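Local coordinates for protein putative trimethylamine methyltransferase (Rhizobium meliloti, PDB 4YYC) that probably acts as a methyltransferase, as a member of the trimethylamine methyltransferase family, at residues E82-W87 and A92-Q97; G104-L109 and G300-Q305; R78-A83 and A259-A264; N245-S248 and F252-T255; S273-I276 and A280-P283. All coordinates share one frame; numbering follows the deposited sequence.

Interaction 1 (E82-W87 and A92-Q97); sequences EALDLW and ADVRGQ
Leu84 is the first residue of 82-87 to meet 92-97, and it does so with its branched end. CG lies anti to the carbonyl carbon (chi1 -61°), which sends both methyls out toward the end of the strand and the turn beyond it: CD2 rests 4.0 Å from Val94 CG1, while CD1 comes within 3.4 Å of the carbonyl oxygen Gly96 O. The Leu84 and Val94 side chains lie roughly perpendicular, and their methyls meet in a small apolar patch. The other Val94 methyl takes up the backbone side, CG2 standing 3.8 Å from Leu84 O.

What the helix packs against here is a beta hairpin. Strand 93-95 pairs antiparallel with 98-100, and the backbone angles of Gly96 and Gln97 are those of a type II' turn, with Gly96 at positive phi. The side-chain oxygen of Gln97 accepts from Asp79 N, which ties the turn to the loop that leads into helix 81-90. On the face of the strand turned from the helix, Arg95 grips Asp93 side-on, NE and NH2 both reaching OD2 from the same face of the carboxylate; the NH2 to OD2 distance is 2.9 Å.

One turn further on, Trp87 O accepts the backbone bond from Ala92 N at 3.0 Å, with an N-H...O angle of 156°, joining the helix to the start of the strand segment. Beside it, the indole carbon Trp87 CE3 lies 4.1 Å from Ala92 CB, an oblique approach to the ring. The indole itself is buried, with Phe77 and Phe101 each in edge-to-face contact with it.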
# COMPACT_ATOMS: atom_id res chain seq x y z
N GLU A 82 30.58 29.47 -13.83
CA GLU A 82 29.76 30.42 -13.07
C GLU A 82 29.33 29.80 -11.72
O GLU A 82 29.35 30.46 -10.67
CB GLU A 82 28.55 30.82 -13.88
CG GLU A 82 27.61 31.77 -13.16
CD GLU A 82 26.31 32.05 -13.90
OE1 GLU A 82 26.07 31.45 -14.97
OE2 GLU A 82 25.54 32.92 -13.40
N ALA A 83 28.94 28.54 -11.75
CA ALA A 83 28.52 27.88 -10.52
C ALA A 83 29.65 27.82 -9.52
O ALA A 83 29.45 28.02 -8.31
CB ALA A 83 28.03 26.47 -10.82
N LEU A 84 30.85 27.50 -10.00
CA LEU A 84 32.01 27.47 -9.10
C LEU A 84 32.30 28.84 -8.49
O LEU A 84 32.66 28.94 -7.31
CB LEU A 84 33.26 26.91 -9.79
CG LEU A 84 33.18 25.49 -10.31
CD1 LEU A 84 34.53 25.08 -10.89
CD2 LEU A 84 32.72 24.51 -9.25
N ASP A 85 32.18 29.89 -9.30
CA ASP A 85 32.37 31.23 -8.78
C ASP A 85 31.33 31.59 -7.76
O ASP A 85 31.66 32.22 -6.76
CB ASP A 85 32.37 32.29 -9.88
CG ASP A 85 33.61 32.27 -10.73
OD1 ASP A 85 34.58 31.51 -10.45
OD2 ASP A 85 33.68 33.06 -11.70
N LEU A 86 30.09 31.17 -7.97
CA LEU A 86 29.04 31.44 -6.99
C LEU A 86 29.32 30.78 -5.65
O LEU A 86 29.13 31.37 -4.60
CB LEU A 86 27.68 31.04 -7.53
CG LEU A 86 27.14 31.96 -8.61
CD1 LEU A 86 26.01 31.30 -9.39
CD2 LEU A 86 26.68 33.27 -8.01
N TRP A 87 29.82 29.54 -5.70
CA TRP A 87 30.13 28.78 -4.50
C TRP A 87 31.32 29.38 -3.76
O TRP A 87 31.28 29.50 -2.54
CB TRP A 87 30.33 27.28 -4.81
CG TRP A 87 29.03 26.54 -4.88
CD1 TRP A 87 28.49 25.89 -5.96
CD2 TRP A 87 28.05 26.45 -3.83
NE1 TRP A 87 27.28 25.35 -5.62
CE2 TRP A 87 26.96 25.71 -4.33
CE3 TRP A 87 27.99 26.93 -2.51
CZ2 TRP A 87 25.85 25.42 -3.54
CZ3 TRP A 87 26.88 26.65 -1.74
CH2 TRP A 87 25.82 25.91 -2.28
N ALA A 92 32.34 28.53 0.11
CA ALA A 92 32.73 27.13 -0.04
C ALA A 92 34.14 27.01 -0.55
O ALA A 92 34.70 28.00 -1.06
CB ALA A 92 31.77 26.41 -0.97
N ASP A 93 34.74 25.84 -0.39
CA ASP A 93 36.13 25.59 -0.81
C ASP A 93 36.08 24.81 -2.12
O ASP A 93 35.65 23.65 -2.12
CB ASP A 93 36.87 24.81 0.28
CG ASP A 93 38.32 24.45 -0.09
OD1 ASP A 93 38.89 24.97 -1.08
OD2 ASP A 93 38.91 23.64 0.66
N VAL A 94 36.46 25.44 -3.22
CA VAL A 94 36.39 24.82 -4.53
C VAL A 94 37.74 24.25 -4.90
O VAL A 94 38.73 24.99 -4.92
CB VAL A 94 35.95 25.80 -5.63
CG1 VAL A 94 35.97 25.12 -6.99
CG2 VAL A 94 34.56 26.33 -5.33
N ARG A 95 37.78 22.97 -5.21
CA ARG A 95 39.00 22.25 -5.58
C ARG A 95 38.75 21.59 -6.93
O ARG A 95 38.07 20.56 -7.01
CB ARG A 95 39.34 21.20 -4.51
CG ARG A 95 39.50 21.78 -3.12
CD ARG A 95 39.92 20.71 -2.12
NE ARG A 95 39.55 21.12 -0.76
CZ ARG A 95 39.26 20.30 0.26
NH1 ARG A 95 39.33 18.96 0.15
NH2 ARG A 95 38.88 20.84 1.42
N GLY A 96 39.25 22.21 -7.99
CA GLY A 96 38.84 21.80 -9.35
C GLY A 96 37.35 22.05 -9.54
O GLY A 96 36.89 23.18 -9.40
N GLN A 97 36.61 20.98 -9.83
CA GLN A 97 35.17 21.06 -9.96
C GLN A 97 34.47 20.53 -8.74
O GLN A 97 33.24 20.44 -8.74
CB GLN A 97 34.72 20.29 -11.19
CG GLN A 97 35.37 20.84 -12.44
CD GLN A 97 34.70 20.33 -13.68
OE1 GLN A 97 34.13 21.11 -14.45
NE2 GLN A 97 34.72 19.02 -13.87

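Interaction 2 (G104-L109 and G300-Q305); sequences GLCREL and GAAFTQ
The side-chain amide of Gln305 is the flat group of this contact, and it turns away from Leu109, leaving the aliphatic part to touch. Thr304 OG1 lies close to the amide plane, 12° out of it and 3.1 Å from Gln305 NE2. The same threonine oxygen donates to Ala301 O at 2.6 Å, in the carbonyl plane, so the amide is braced against its own helix. Its remaining polar partners, among them Thr112, Gly310 and Ala311, also lie outside helix 105-109. The bend at chi2 (-58°) carries the amide away from helix 105-109, while Gln305 CG stays 3.6 Å from Leu109 O.

The rest is close packing on a single methyl. Ala302 CB points at the other helix and touches two of its residues, 3.9 Å from Cys106 CB and 4.1 Å from Leu109 CB. The Cys106 thiol sulfur lies alongside the same methyl. With an alanine at this position the CA atoms of Cys106 and Ala302 come to 5.3 Å, and the local axes of 105-109 and 300-305 approach to 8.7 Å, their directions 47° apart.

Helix 105-109 lies across the long helix 286-307. Trp87 of helix 81-90 touches both Leu109 and Ala302, and strand 313-322 backs the second helix through Val313, against which Ala301, Thr304 and Gln305 pack.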
# COMPACT_ATOMS: atom_id res chain seq x y z
N GLY A 104 26.84 23.49 7.72
CA GLY A 104 25.69 24.34 7.89
C GLY A 104 25.44 25.32 6.75
O GLY A 104 24.40 25.93 6.71
N LEU A 105 26.41 25.51 5.85
CA LEU A 105 26.29 26.56 4.85
C LEU A 105 25.06 26.38 3.99
O LEU A 105 24.29 27.32 3.78
CB LEU A 105 27.55 26.63 3.95
CG LEU A 105 27.54 27.67 2.82
CD1 LEU A 105 27.27 29.06 3.35
CD2 LEU A 105 28.81 27.62 1.97
N CYS A 106 24.90 25.19 3.46
CA CYS A 106 23.74 24.93 2.57
C CYS A 106 22.43 25.13 3.29
O CYS A 106 21.53 25.78 2.80
CB CYS A 106 23.81 23.53 1.97
SG CYS A 106 25.19 23.30 0.81
N ARG A 107 22.34 24.63 4.51
CA ARG A 107 21.13 24.79 5.28
C ARG A 107 20.82 26.27 5.56
O ARG A 107 19.67 26.71 5.46
CB ARG A 107 21.24 23.91 6.55
CG ARG A 107 19.98 23.61 7.24
CD ARG A 107 20.22 22.59 8.36
NE ARG A 107 20.46 21.20 7.91
CZ ARG A 107 19.51 20.28 7.68
NH1 ARG A 107 18.23 20.57 7.83
NH2 ARG A 107 19.86 19.05 7.31
N GLU A 108 21.84 27.07 5.89
CA GLU A 108 21.66 28.51 6.07
C GLU A 108 21.21 29.21 4.81
O GLU A 108 20.30 30.04 4.84
CB GLU A 108 22.96 29.15 6.59
CG GLU A 108 22.85 30.62 7.03
CD GLU A 108 22.04 30.84 8.32
OE1 GLU A 108 21.64 29.84 9.00
OE2 GLU A 108 21.80 32.02 8.69
N LEU A 109 21.83 28.87 3.68
CA LEU A 109 21.43 29.46 2.40
C LEU A 109 20.00 29.15 2.06
O LEU A 109 19.31 29.93 1.45
CB LEU A 109 22.34 28.98 1.29
CG LEU A 109 23.78 29.55 1.29
CD1 LEU A 109 24.70 28.75 0.37
CD2 LEU A 109 23.77 31.03 0.96
N GLY A 300 22.37 21.13 -4.24
CA GLY A 300 21.64 21.56 -5.41
C GLY A 300 20.57 22.59 -5.09
O GLY A 300 20.38 23.54 -5.84
N ALA A 301 19.81 22.35 -4.02
CA ALA A 301 18.79 23.30 -3.62
C ALA A 301 19.40 24.61 -3.16
O ALA A 301 18.92 25.70 -3.54
CB ALA A 301 17.88 22.73 -2.55
N ALA A 302 20.50 24.57 -2.38
CA ALA A 302 21.13 25.83 -1.96
C ALA A 302 21.64 26.61 -3.15
O ALA A 302 21.57 27.85 -3.13
CB ALA A 302 22.27 25.55 -1.00
N PHE A 303 22.13 25.90 -4.18
CA PHE A 303 22.55 26.55 -5.41
C PHE A 303 21.47 27.46 -5.99
O PHE A 303 21.76 28.58 -6.46
CB PHE A 303 22.98 25.51 -6.43
CG PHE A 303 23.51 26.13 -7.71
CD1 PHE A 303 24.68 26.86 -7.72
CD2 PHE A 303 22.77 26.05 -8.86
CE1 PHE A 303 25.13 27.46 -8.92
CE2 PHE A 303 23.21 26.61 -10.06
CZ PHE A 303 24.38 27.31 -10.08
N THR A 304 20.23 27.03 -5.95
CA THR A 304 19.14 27.87 -6.51
C THR A 304 19.06 29.24 -5.81
O THR A 304 18.77 30.25 -6.45
CB THR A 304 17.76 27.18 -6.48
OG1 THR A 304 17.33 27.05 -5.11
CG2 THR A 304 17.78 25.83 -7.23
N GLN A 305 19.40 29.26 -4.52
CA GLN A 305 19.32 30.50 -3.73
C GLN A 305 20.49 31.40 -4.03
O GLN A 305 20.40 32.61 -3.84
CB GLN A 305 19.21 30.20 -2.22
CG GLN A 305 18.07 29.27 -1.82
CD GLN A 305 16.75 29.80 -2.25
OE1 GLN A 305 16.28 30.84 -1.71
NE2 GLN A 305 16.12 29.15 -3.24

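Interaction 3 (R78-A83 and A259-A264); sequences RDDAEA and AAKVYA
Charge dominates the contact between Lys261 and the acidic pair Asp80 and Glu82. The ammonium group forms a salt bridge to each, with Lys261 NZ 2.9 Å from Asp80 OD2 and 2.8 Å from Glu82 OE1. The two carboxylates are used differently. Asp80 OD2 is met on its syn side, only 15° out of the carboxylate plane, and a weak bond to the second oxygen accompanies it. Glu82 OE1 is approached from above its plane, at 44°. Asp80 meets the lysine head-on, whereas the Glu82 chain runs antiparallel beside it. A kink at chi3 (-62°) in the otherwise extended lysine brings the ammonium group to both acids.

A second kind of bond belongs to the helix start. Asp80 is the N-cap of helix 81-90, and its OD1 accepts from Ala83 N at 3.0 Å. The aspartate therefore caps one helix with one oxygen while holding a lysine of helix 254-265 chiefly with the other.

Van der Waals contact across the segments is slight and follows the ion pairs: the methylenes next to the ammonium group brush the same oxygens, Lys261 CE 3.2 Å from Asp80 OD2 and Lys261 CD 3.6 Å from Glu82 OE1. Elsewhere the lysine methylenes lean on Phe303 and Ile307 of helix 286-307.

Arg265, on the same helix as Lys261, takes the other oxygen of Glu82, so two acids and two bases form one chain of ion pairs between the helices. Such compensation would be expected to keep the buried Asp80 ionised and the lysine protonated, and the acids lie at the N-terminal end of helix 81-90, where negative charge is probably favoured.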
# COMPACT_ATOMS: atom_id res chain seq x y z
N ARG A 78 29.93 20.32 -12.41
CA ARG A 78 30.79 20.12 -13.59
C ARG A 78 30.46 21.00 -14.77
O ARG A 78 29.31 21.25 -15.05
CB ARG A 78 30.74 18.67 -14.02
CG ARG A 78 31.32 17.78 -12.97
CD ARG A 78 31.37 16.33 -13.42
NE ARG A 78 32.13 15.50 -12.48
CZ ARG A 78 32.22 14.17 -12.58
NH1 ARG A 78 31.58 13.52 -13.55
NH2 ARG A 78 32.93 13.47 -11.69
N ASP A 79 31.51 21.45 -15.45
CA ASP A 79 31.42 22.18 -16.70
C ASP A 79 30.58 23.45 -16.56
O ASP A 79 29.91 23.83 -17.52
CB ASP A 79 30.90 21.23 -17.82
CG ASP A 79 31.76 19.99 -17.98
OD1 ASP A 79 32.94 20.16 -18.22
OD2 ASP A 79 31.27 18.86 -17.77
N ASP A 80 30.68 24.12 -15.40
CA ASP A 80 29.92 25.34 -15.09
C ASP A 80 30.74 26.28 -14.21
O ASP A 80 30.69 26.26 -12.98
CB ASP A 80 28.57 25.05 -14.44
CG ASP A 80 27.65 26.27 -14.44
OD1 ASP A 80 28.13 27.42 -14.42
OD2 ASP A 80 26.42 26.07 -14.53
N ALA A 81 31.55 27.09 -14.88
CA ALA A 81 32.46 27.99 -14.20
C ALA A 81 31.71 29.01 -13.35
O ALA A 81 32.16 29.37 -12.29
CB ALA A 81 33.35 28.72 -15.18
N GLU A 82 30.58 29.47 -13.83
CA GLU A 82 29.76 30.42 -13.07
C GLU A 82 29.33 29.80 -11.72
O GLU A 82 29.35 30.46 -10.67
CB GLU A 82 28.55 30.82 -13.88
CG GLU A 82 27.61 31.77 -13.16
CD GLU A 82 26.31 32.05 -13.90
OE1 GLU A 82 26.07 31.45 -14.97
OE2 GLU A 82 25.54 32.92 -13.40
N ALA A 83 28.94 28.54 -11.75
CA ALA A 83 28.52 27.88 -10.52
C ALA A 83 29.65 27.82 -9.52
O ALA A 83 29.45 28.02 -8.31
CB ALA A 83 28.03 26.47 -10.82
N ALA A 259 19.68 24.65 -16.81
CA ALA A 259 18.24 24.82 -16.67
C ALA A 259 17.88 25.43 -15.31
O ALA A 259 17.03 26.32 -15.24
CB ALA A 259 17.51 23.51 -16.86
N ALA A 260 18.55 24.98 -14.25
CA ALA A 260 18.30 25.51 -12.91
C ALA A 260 18.56 27.00 -12.86
O ALA A 260 17.76 27.75 -12.28
CB ALA A 260 19.16 24.79 -11.87
N LYS A 261 19.65 27.44 -13.50
CA LYS A 261 19.96 28.88 -13.50
C LYS A 261 18.85 29.71 -14.21
O LYS A 261 18.45 30.78 -13.70
CB LYS A 261 21.34 29.15 -14.12
CG LYS A 261 22.46 28.60 -13.28
CD LYS A 261 23.87 28.92 -13.74
CE LYS A 261 24.23 28.38 -15.08
NZ LYS A 261 25.65 28.74 -15.39
N VAL A 262 18.34 29.20 -15.33
CA VAL A 262 17.28 29.93 -16.01
C VAL A 262 16.03 30.03 -15.14
O VAL A 262 15.50 31.10 -14.91
CB VAL A 262 16.91 29.27 -17.35
CG1 VAL A 262 15.66 29.90 -17.98
CG2 VAL A 262 18.10 29.26 -18.31
N TYR A 263 15.54 28.88 -14.68
CA TYR A 263 14.32 28.89 -13.91
C TYR A 263 14.41 29.65 -12.60
O TYR A 263 13.51 30.46 -12.30
CB TYR A 263 13.84 27.46 -13.70
CG TYR A 263 13.32 26.85 -15.01
CD1 TYR A 263 12.32 27.48 -15.71
CD2 TYR A 263 13.84 25.67 -15.53
CE1 TYR A 263 11.80 26.95 -16.88
CE2 TYR A 263 13.33 25.15 -16.72
CZ TYR A 263 12.31 25.79 -17.36
OH TYR A 263 11.82 25.25 -18.52
N ALA A 264 15.52 29.49 -11.87
CA ALA A 264 15.69 30.25 -10.63
C ALA A 264 15.74 31.76 -10.88
O ALA A 264 15.26 32.51 -10.06
CB ALA A 264 16.89 29.77 -9.84

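Interaction 4 (N245-S248 and F252-T255); sequences NANS and FDET
Asn247 and Asp253 reach each other through contrasting first torsions: in Asn247 CG stands anti to the backbone N (chi1 -173°), whereas in Asp253 CG is anti to the carbonyl carbon (chi1 -80°). The two residues belong to the connection that runs from strand 240-245 through the short strand 251-252 into helix 254-265, one of the strand-to-helix links of what is, in this family, a TIM barrel. Their meeting is a weak hydrogen bond from Asn247 ND2 to Asp253 OD2, 3.0 Å long, with the amide and carboxylate planes 44° apart. The aspartate is the N-cap residue of the helix, but its side chain makes no capping bond.

Asn247 is also the centre of an inverse gamma turn, closed by a weak bond from Ser248 N to Ala246 O at 3.2 Å. Just before it, Ala246 presses its methyl over one face of the Phe252 ring as a CH-pi contact, 4.0 Å from CB to the centroid; the nearest ring atom is CE1, 3.6 Å from that CB. Phe77 meets the same ring with its own.

On the strand side, the Asn245 amide points elsewhere: ND2 is bonded to Ser273 O and to an oxygen of the unidentified ligand, which probably came from the crystallisation liquor. The Asn245 carbonyl, by contrast, faces 252-255 through a water. This single water donates to Asn245 O at 2.9 Å and accepts from Asp253 N, also at 2.9 Å.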
# COMPACT_ATOMS: atom_id res chain seq x y z
N ASN A 245 17.66 17.00 -12.14
CA ASN A 245 18.28 15.84 -11.58
C ASN A 245 19.74 16.06 -11.20
O ASN A 245 20.45 16.84 -11.86
CB ASN A 245 18.21 14.67 -12.53
CG ASN A 245 16.79 14.15 -12.71
OD1 ASN A 245 16.22 14.27 -13.80
ND2 ASN A 245 16.22 13.54 -11.67
N ALA A 246 20.19 15.42 -10.13
CA ALA A 246 21.59 15.17 -9.90
C ALA A 246 21.97 13.94 -10.68
O ALA A 246 21.16 13.00 -10.84
CB ALA A 246 21.90 14.94 -8.44
N ASN A 247 23.20 13.93 -11.14
CA ASN A 247 23.83 12.74 -11.68
C ASN A 247 24.45 11.99 -10.52
O ASN A 247 25.64 12.02 -10.28
CB ASN A 247 24.87 13.11 -12.74
CG ASN A 247 25.43 11.90 -13.44
OD1 ASN A 247 24.91 10.78 -13.31
ND2 ASN A 247 26.53 12.10 -14.17
N SER A 248 23.60 11.33 -9.74
CA SER A 248 24.05 10.68 -8.53
C SER A 248 25.04 9.56 -8.91
O SER A 248 24.77 8.88 -9.90
CB SER A 248 22.85 10.12 -7.77
OG SER A 248 21.85 11.14 -7.61
N PHE A 252 26.49 17.35 -10.09
CA PHE A 252 25.55 18.09 -10.94
C PHE A 252 26.27 18.46 -12.23
O PHE A 252 27.35 18.99 -12.18
CB PHE A 252 25.03 19.36 -10.24
CG PHE A 252 24.03 19.06 -9.15
CD1 PHE A 252 22.69 18.89 -9.44
CD2 PHE A 252 24.46 18.93 -7.83
CE1 PHE A 252 21.78 18.57 -8.45
CE2 PHE A 252 23.55 18.61 -6.82
CZ PHE A 252 22.23 18.44 -7.12
N ASP A 253 25.62 18.15 -13.34
CA ASP A 253 26.17 18.41 -14.65
C ASP A 253 25.66 19.69 -15.29
O ASP A 253 24.65 20.28 -14.89
CB ASP A 253 25.86 17.22 -15.56
CG ASP A 253 26.80 16.06 -15.34
OD1 ASP A 253 28.04 16.30 -15.28
OD2 ASP A 253 26.30 14.91 -15.25
N GLU A 254 26.41 20.11 -16.29
CA GLU A 254 26.17 21.35 -17.01
C GLU A 254 24.72 21.59 -17.46
O GLU A 254 24.19 22.68 -17.31
CB GLU A 254 27.10 21.33 -18.23
CG GLU A 254 27.07 22.52 -19.13
CD GLU A 254 28.13 22.44 -20.21
OE1 GLU A 254 28.51 21.32 -20.63
OE2 GLU A 254 28.58 23.51 -20.64
N THR A 255 24.11 20.61 -18.08
CA THR A 255 22.76 20.81 -18.61
C THR A 255 21.76 21.10 -17.52
O THR A 255 20.95 22.03 -17.63
CB THR A 255 22.31 19.61 -19.44
OG1 THR A 255 23.25 19.47 -20.50
CG2 THR A 255 20.91 19.86 -20.03
O HOH W 1 23.06 16.72 -13.09

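Interaction 5 (S273-I276 and A280-P283); sequences SPFI and AMSP
Met281, present as selenomethionine, leans on Phe275 and Ile276 along much of its length. Its CB lies 3.9 Å from the carbonyl oxygen Phe275 O. Met281 CB also makes a loose apolar contact with Ile276 CG1, at 4.3 Å. CG follows alongside Phe275 O, with Ser248 O close to it as well. Beyond CG the chain bends twice, at chi2 (94°) and again at chi3 (108°), and this folds the terminal methyl back toward the phenylalanine. CE ends 3.5 Å from Phe275 CD2 and 3.6 Å from Phe275 O. It meets the ring at the edge, near the ring plane, the two side chains running alongside each other in the same direction.

These residues flank the end of strand 269-277 and the loop leading into helix 286-307. Strand 269-277 runs parallel between 240-245 and 313-322, an order consistent with the TIM barrel expected of the family, and the contact sits where the strand gives way to the loop. Phe275 stacks on Phe318 of the neighbouring strand, and its side chain also lies about 4 Å, at nearest atoms, from the unidentified ligand.

Ile276, itself buried, meets Ser282. Its CG2 comes to 3.1 Å from Ser282 OG and 3.5 Å from Ser282 CB, a tight approach. The serine holds OG between its backbone N and carbonyl carbon (chi1 74°), and that oxygen is bonded to Thr289 OG1 of the following helix. Met281 O accepts from Gln292 NE2 of the same helix, while Ala280 is backbone-bonded to the second subunit.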
# COMPACT_ATOMS: atom_id res chain seq x y z
N SER A 273 16.51 16.64 -7.66
CA SER A 273 16.19 15.23 -7.51
C SER A 273 17.38 14.32 -7.77
O SER A 273 17.74 14.04 -8.92
CB SER A 273 15.04 14.84 -8.48
OG SER A 273 13.87 15.61 -8.21
N PRO A 274 18.01 13.81 -6.71
CA PRO A 274 18.88 12.66 -6.85
C PRO A 274 18.18 11.57 -7.67
O PRO A 274 16.97 11.39 -7.54
CB PRO A 274 19.09 12.23 -5.39
CG PRO A 274 19.03 13.52 -4.64
CD PRO A 274 17.96 14.31 -5.32
N PHE A 275 18.94 10.89 -8.51
CA PHE A 275 18.41 9.80 -9.32
C PHE A 275 19.18 8.54 -8.95
O PHE A 275 20.31 8.35 -9.41
CB PHE A 275 18.57 10.12 -10.80
CG PHE A 275 17.91 9.12 -11.71
CD1 PHE A 275 16.56 9.24 -12.01
CD2 PHE A 275 18.62 8.04 -12.18
CE1 PHE A 275 15.93 8.30 -12.81
CE2 PHE A 275 18.00 7.08 -13.01
CZ PHE A 275 16.66 7.22 -13.31
N ILE A 276 18.56 7.72 -8.12
CA ILE A 276 19.28 6.69 -7.42
C ILE A 276 18.66 5.31 -7.55
O ILE A 276 17.45 5.15 -7.38
CB ILE A 276 19.45 7.07 -5.97
CG1 ILE A 276 20.55 8.14 -5.90
CG2 ILE A 276 19.79 5.92 -5.05
CD1 ILE A 276 20.54 8.81 -4.57
N ALA A 280 23.88 0.94 -6.70
CA ALA A 280 24.56 1.34 -7.93
C ALA A 280 24.95 2.80 -7.85
O ALA A 280 26.15 3.12 -7.90
CB ALA A 280 23.68 1.05 -9.13
N MSE A 281 23.98 3.70 -7.68
CA MSE A 281 24.25 5.15 -7.63
C MSE A 281 24.26 5.69 -6.22
O MSE A 281 24.46 6.88 -6.03
CB MSE A 281 23.23 5.94 -8.44
CG MSE A 281 23.42 5.75 -9.94
SE MSE A 281 22.22 4.31 -10.55
CE MSE A 281 20.94 5.44 -11.52
N SER A 282 24.02 4.82 -5.24
CA SER A 282 24.15 5.16 -3.82
C SER A 282 24.49 3.85 -3.09
O SER A 282 24.42 2.77 -3.69
CB SER A 282 22.84 5.71 -3.28
OG SER A 282 21.89 4.67 -3.12
N PRO A 283 24.84 3.94 -1.79
CA PRO A 283 25.07 2.72 -1.04
C PRO A 283 23.86 1.81 -1.04
O PRO A 283 22.72 2.28 -1.22
CB PRO A 283 25.36 3.21 0.37
CG PRO A 283 25.81 4.63 0.18
CD PRO A 283 25.02 5.15 -0.96

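Interaction 2 is the most buried of the five; the others are partly buried. Interaction 1 lies farthest from the centre of the chain, at the hairpin, and interactions 4 and 5 are the nearest to it, at barrel loops beside the bound ligand. Interactions 1 and 3 share helix 81-90, apolar in one and charged in the other, while interactions 3 and 4 share helix 254-265. Helix 286-307 links several: Phe303 touches Ala83 and Lys261, and Gly300 meets the Phe252 ring. Interactions 4 and 5 are joined by Ser248 OG and Phe275 N; the former combines a ring face, a weak polar bond and a water bridge, the latter a ring edge and van der Waals contact.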